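Local coordinates for RNA polymerase II subunit A C-terminal domain phosphatase SSU72 (Homo sapiens, PDB 4H3K), which dephosphorylates phosphoserine in the C-terminal domain heptapeptide repeats of RNA polymerase II and takes part in RNA processing, termination and pre-mRNA polyadenylation, at residues Gly59-Leu64 / Pro72-Phe77. The protein carries 1 engineered substitution. Sequence-based numbering, arbitrary orientation.
Sequences GTHVKL and PNVYDF
G59 meets F77 through its backbone: the carbonyl O lies 3.2 Å from F77 CE1, and glycine, with no side chain, suits this buried loop, where the carbonyl O of H61 lies close by. At H61 the imidazole is folded back over its own backbone, CG lying between N and the carbonyl carbon (chi1 53°), which sets ND1 3.3 Å from V74 CG1; the beta-branched V74 suits an extended strand and offers this methyl to the ring. V62 begins the paired strand. Its N-H reaches Y75 O at 2.9 Å and its carbonyl accepts Y75 N-H in return, while CG2 sits 3.8 Å above the centre of the F77 ring, a CH-pi contact almost on the ring normal; a branched aliphatic residue serves both the extended backbone and this aromatic face.

Strands 62-64 and 73-75 form a two-stranded antiparallel beta hairpin, separate from the central mixed sheet of the phosphatase and closed by a long loop. K63 and V74 make its non-hydrogen-bonded pair. On their exposed face the lysine's methylene CG passes 3.6 Å from P72 CB, an apolar ring carbon, while K63 N-H bonds to S34 OG. L64 closes the ladder: its N-H bonds to N73 O, and its O receives N73 N-H at 2.8 Å, somewhat bent at 147°. On the opposite face, buried, apolar L64 meets M84 of helix 81-98 and brings CD2 to Y75 CE2 (3.7 Å); tyrosine combines this apolar ring with a hydroxyl that bonds to D87 OD2, and N73 ND2 bonds to Y96 OH.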
loop_
_atom_site.group_PDB
_atom_site.type_symbol
_atom_site.label_atom_id
_atom_site.label_comp_id
_atom_site.label_asym_id
_atom_site.label_seq_id
_atom_site.Cartn_x
_atom_site.Cartn_y
_atom_site.Cartn_z
ATOM N N GLY B 59 -9.457 -19.038 0.857
ATOM C CA GLY B 59 -10.419 -19.973 0.281
ATOM C C GLY B 59 -11.864 -19.561 0.538
ATOM O O GLY B 59 -12.173 -18.837 1.504
ATOM N N THR B 60 -12.761 -20.032 -0.326
ATOM C CA THR B 60 -14.189 -19.841 -0.145
ATOM C C THR B 60 -14.701 -20.524 1.134
ATOM O O THR B 60 -15.698 -20.109 1.726
ATOM C CB THR B 60 -14.926 -20.398 -1.401
ATOM O OG1 THR B 60 -14.456 -19.655 -2.561
ATOM C CG2 THR B 60 -16.395 -20.184 -1.294
ATOM N N HIS B 61 -14.019 -21.595 1.535
ATOM C CA HIS B 61 -14.412 -22.400 2.687
ATOM C C HIS B 61 -13.167 -23.092 3.242
ATOM O O HIS B 61 -12.100 -23.065 2.628
ATOM C CB HIS B 61 -15.443 -23.457 2.280
ATOM C CG HIS B 61 -15.002 -24.299 1.123
ATOM N ND1 HIS B 61 -14.342 -25.499 1.284
ATOM C CD2 HIS B 61 -15.087 -24.093 -0.210
ATOM C CE1 HIS B 61 -14.063 -26.009 0.099
ATOM N NE2 HIS B 61 -14.496 -25.170 -0.824
ATOM N N VAL B 62 -13.337 -23.721 4.393
ATOM C CA VAL B 62 -12.268 -24.429 5.071
ATOM C C VAL B 62 -12.326 -25.881 4.669
ATOM O O VAL B 62 -13.402 -26.488 4.621
ATOM C CB VAL B 62 -12.437 -24.317 6.591
ATOM C CG1 VAL B 62 -11.471 -25.258 7.356
ATOM C CG2 VAL B 62 -12.246 -22.857 7.010
ATOM N N LYS B 63 -11.161 -26.423 4.358
ATOM C CA LYS B 63 -11.015 -27.789 3.944
ATOM C C LYS B 63 -10.042 -28.458 4.932
ATOM O O LYS B 63 -9.018 -27.878 5.325
ATOM C CB LYS B 63 -10.499 -27.813 2.503
ATOM C CG LYS B 63 -10.479 -29.183 1.841
ATOM C CD LYS B 63 -9.291 -29.339 0.872
ATOM C CE LYS B 63 -9.664 -29.052 -0.591
ATOM N NZ LYS B 63 -10.159 -27.652 -0.874
ATOM N N LEU B 64 -10.389 -29.658 5.359
ATOM C CA LEU B 64 -9.492 -30.487 6.126
ATOM C C LEU B 64 -9.461 -31.844 5.430
ATOM O O LEU B 64 -10.477 -32.247 4.834
ATOM C CB LEU B 64 -10.040 -30.643 7.540
ATOM C CG LEU B 64 -9.531 -29.824 8.728
ATOM C CD1 LEU B 64 -8.478 -28.786 8.375
ATOM C CD2 LEU B 64 -10.673 -29.237 9.583
ATOM N N PRO B 72 -12.603 -34.704 1.351
ATOM C CA PRO B 72 -12.229 -33.812 2.447
ATOM C C PRO B 72 -13.421 -33.458 3.335
ATOM O O PRO B 72 -14.587 -33.647 2.946
ATOM C CB PRO B 72 -11.744 -32.552 1.720
ATOM C CG PRO B 72 -12.398 -32.619 0.363
ATOM C CD PRO B 72 -12.412 -34.066 0.034
ATOM N N ASN B 73 -13.117 -32.962 4.521
ATOM C CA ASN B 73 -14.121 -32.353 5.374
ATOM C C ASN B 73 -14.206 -30.874 5.072
ATOM O O ASN B 73 -13.186 -30.193 4.908
ATOM C CB ASN B 73 -13.748 -32.582 6.820
ATOM C CG ASN B 73 -13.770 -34.040 7.180
ATOM O OD1 ASN B 73 -14.837 -34.659 7.206
ATOM N ND2 ASN B 73 -12.597 -34.615 7.437
ATOM N N VAL B 74 -15.419 -30.362 4.985
ATOM C CA VAL B 74 -15.580 -28.963 4.638
ATOM C C VAL B 74 -16.341 -28.234 5.732
ATOM O O VAL B 74 -17.311 -28.779 6.267
ATOM C CB VAL B 74 -16.280 -28.802 3.266
ATOM C CG1 VAL B 74 -16.550 -27.347 2.991
ATOM C CG2 VAL B 74 -15.418 -29.366 2.155
ATOM N N TYR B 75 -15.898 -27.014 6.056
ATOM C CA TYR B 75 -16.547 -26.135 7.042
ATOM C C TYR B 75 -16.644 -24.686 6.542
ATOM O O TYR B 75 -15.894 -24.264 5.649
ATOM C CB TYR B 75 -15.749 -26.128 8.352
ATOM C CG TYR B 75 -15.602 -27.482 8.958
ATOM C CD1 TYR B 75 -16.559 -27.977 9.847
ATOM C CD2 TYR B 75 -14.516 -28.286 8.636
ATOM C CE1 TYR B 75 -16.432 -29.250 10.406
ATOM C CE2 TYR B 75 -14.373 -29.548 9.188
ATOM C CZ TYR B 75 -15.331 -30.021 10.070
ATOM O OH TYR B 75 -15.175 -31.269 10.603
ATOM N N ASP B 76 -17.559 -23.931 7.143
ATOM C CA ASP B 76 -17.608 -22.490 6.993
ATOM C C ASP B 76 -16.425 -21.867 7.766
ATOM O O ASP B 76 -15.923 -22.444 8.735
ATOM C CB ASP B 76 -18.941 -21.955 7.551
ATOM C CG ASP B 76 -19.264 -20.546 7.059
ATOM O OD1 ASP B 76 -18.425 -19.628 7.203
ATOM O OD2 ASP B 76 -20.385 -20.335 6.534
ATOM N N PHE B 77 -15.978 -20.690 7.345
ATOM C CA PHE B 77 -15.005 -19.928 8.135
ATOM C C PHE B 77 -15.503 -19.464 9.521
ATOM O O PHE B 77 -14.684 -19.161 10.401
ATOM C CB PHE B 77 -14.499 -18.732 7.340
ATOM C CG PHE B 77 -13.266 -19.017 6.574
ATOM C CD1 PHE B 77 -13.344 -19.489 5.267
ATOM C CD2 PHE B 77 -12.000 -18.802 7.146
ATOM C CE1 PHE B 77 -12.193 -19.748 4.529
ATOM C CE2 PHE B 77 -10.833 -19.052 6.411
ATOM C CZ PHE B 77 -10.923 -19.541 5.112
#